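Local structure of thiamin pyrophosphokinase (Geobacillus thermodenitrificans, 3K94) at residues G29-T34 against F51-A56. The protein catalyses the transfer of a pyrophosphate group from ATP to thiamine, yielding thiamine diphosphate, the cofactor form of vitamin B1. Residues are numbered along the deposited sequence; the frame is centred on the assembly and turned at random.
Sequences GVDRGT and FDSLPA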
loop_
_atom_site.group_PDB
_atom_site.type_symbol
_atom_site.label_atom_id
_atom_site.label_comp_id
_atom_site.label_asym_id
_atom_site.label_seq_id
_atom_site.Cartn_x
_atom_site.Cartn_y
_atom_site.Cartn_z
ATOM N N GLY B 29 13.798 -4.037 17.138
ATOM C CA GLY B 29 13.067 -2.782 17.120
ATOM C C GLY B 29 13.546 -1.802 16.052
ATOM O O GLY B 29 14.727 -1.733 15.739
ATOM N N VAL B 30 12.617 -1.052 15.475
ATOM C CA VAL B 30 12.956 -0.012 14.511
ATOM C C VAL B 30 12.174 1.222 14.905
ATOM O O VAL B 30 10.956 1.164 15.061
ATOM C CB VAL B 30 12.608 -0.418 13.061
ATOM C CG1 VAL B 30 12.526 0.819 12.140
ATOM C CG2 VAL B 30 13.617 -1.435 12.532
ATOM N N ASP B 31 12.875 2.331 15.109
ATOM C CA ASP B 31 12.220 3.569 15.528
ATOM C C ASP B 31 11.406 3.341 16.786
ATOM O O ASP B 31 11.866 2.678 17.708
ATOM C CB ASP B 31 11.326 4.106 14.418
ATOM C CG ASP B 31 12.118 4.778 13.337
ATOM O OD1 ASP B 31 13.287 5.110 13.628
ATOM O OD2 ASP B 31 11.588 4.976 12.216
ATOM N N ARG B 32 10.190 3.871 16.823
ATOM C CA ARG B 32 9.363 3.719 18.017
ATOM C C ARG B 32 8.774 2.313 18.126
ATOM O O ARG B 32 8.113 1.976 19.111
ATOM C CB ARG B 32 8.267 4.780 18.065
ATOM C CG ARG B 32 7.235 4.653 16.968
ATOM C CD ARG B 32 6.052 5.559 17.242
ATOM N NE ARG B 32 4.945 5.273 16.342
ATOM C CZ ARG B 32 3.674 5.500 16.649
ATOM N NH1 ARG B 32 3.365 6.015 17.839
ATOM N NH2 ARG B 32 2.714 5.212 15.773
ATOM N N GLY B 33 9.028 1.482 17.122
ATOM C CA GLY B 33 8.678 0.075 17.232
ATOM C C GLY B 33 9.294 -0.577 18.472
ATOM O O GLY B 33 8.772 -1.549 19.003
ATOM N N THR B 34 10.415 -0.042 18.934
ATOM C CA THR B 34 11.078 -0.566 20.124
ATOM C C THR B 34 10.211 -0.441 21.377
ATOM O O THR B 34 10.229 -1.326 22.233
ATOM C CB THR B 34 12.451 0.118 20.357
ATOM O OG1 THR B 34 13.355 -0.282 19.323
ATOM C CG2 THR B 34 13.032 -0.270 21.717
ATOM N N PHE B 51 17.000 8.193 18.864
ATOM C CA PHE B 51 16.087 8.416 19.977
ATOM C C PHE B 51 15.191 9.651 19.800
ATOM O O PHE B 51 14.226 9.837 20.547
ATOM C CB PHE B 51 16.856 8.492 21.292
ATOM C CG PHE B 51 17.620 7.246 21.614
ATOM C CD1 PHE B 51 19.002 7.209 21.476
ATOM C CD2 PHE B 51 16.961 6.107 22.050
ATOM C CE1 PHE B 51 19.715 6.059 21.776
ATOM C CE2 PHE B 51 17.670 4.953 22.349
ATOM C CZ PHE B 51 19.048 4.930 22.209
ATOM N N ASP B 52 15.497 10.490 18.814
ATOM C CA ASP B 52 14.638 11.631 18.501
ATOM C C ASP B 52 13.258 11.157 18.031
ATOM O O ASP B 52 12.279 11.913 18.044
ATOM C CB ASP B 52 15.274 12.492 17.412
ATOM C CG ASP B 52 16.371 13.385 17.941
ATOM O OD1 ASP B 52 16.652 13.318 19.159
ATOM O OD2 ASP B 52 16.942 14.159 17.137
ATOM N N SER B 53 13.198 9.900 17.607
ATOM C CA SER B 53 11.970 9.317 17.079
ATOM C C SER B 53 11.047 8.779 18.172
ATOM O O SER B 53 9.968 8.262 17.876
ATOM C CB SER B 53 12.296 8.205 16.077
ATOM O OG SER B 53 12.987 8.727 14.958
ATOM N N LEU B 54 11.472 8.893 19.428
ATOM C CA LEU B 54 10.629 8.492 20.549
ATOM C C LEU B 54 10.357 9.703 21.437
ATOM O O LEU B 54 11.174 10.608 21.499
ATOM C CB LEU B 54 11.311 7.394 21.369
ATOM C CG LEU B 54 12.312 6.452 20.690
ATOM C CD1 LEU B 54 12.904 5.483 21.711
ATOM C CD2 LEU B 54 11.683 5.686 19.559
ATOM N N PRO B 55 9.198 9.731 22.119
ATOM C CA PRO B 55 8.964 10.808 23.092
ATOM C C PRO B 55 10.003 10.743 24.217
ATOM O O PRO B 55 10.504 9.658 24.522
ATOM C CB PRO B 55 7.569 10.493 23.646
ATOM C CG PRO B 55 6.904 9.646 22.572
ATOM C CD PRO B 55 8.024 8.856 21.944
ATOM N N ALA B 56 10.314 11.877 24.838
ATOM C CA ALA B 56 11.317 11.888 25.885
ATOM C C ALA B 56 10.975 10.884 26.983
ATOM O O ALA B 56 11.852 10.160 27.459
ATOM C CB ALA B 56 11.490 13.291 26.455
HETATM O O HOH W 1 15.262 7.328 13.810
#
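Leu-54 meets the turn at Asp-31 and Arg-32 in a small surface contact, at the C-terminal edge of the parallel strands of the catalytic domain, where the loop leading to helix 56-65 passes the junction of strand 28-30 and helix 33-40. Its modest scale is evident from 174 Å² of buried surface and from the absence of direct hydrogen bonds between the segments. One branch of the leucine makes the van der Waals contact: CD2 lies 3.4 Å from CA of Arg-32 and 3.5 Å from the carbonyl O of Asp-31, so a methyl packs on backbone rather than a side-chain tip. Leu-54 also touches Val-59 of helix 56-65.

The turn it meets is a type II' beta turn from Val-30 to Gly-33, closed by a bond of 2.8 Å from Gly-33 N to Val-30 O. Asp-31 takes its second position with phi 55° and psi -136°, a backbone conformation unusual for a residue with a side chain. Arg-32 offers CB to CD2 of Leu-54 at 3.8 Å, but its extended chain leads away, NE and NH2 donating hydrogen bonds to the carbonyl oxygens of Gly-8 and Gly-9, respectively.

The polar half is indirect. Asp-31 OD1 and Ser-53 OG stand 3.9 Å apart, and one water bridges them, donating to OD1 at 3.0 Å and lying 2.9 Å from OG. Asp-31 CG (chi1 -77°) and Ser-53 OG each stand opposite the carbonyl carbon, reaching the water. Asp-80 OD2 also approaches OD1, possibly near a metal-nucleotide site. Water thus couples serine to carboxylate, while the methyl packs on backbone.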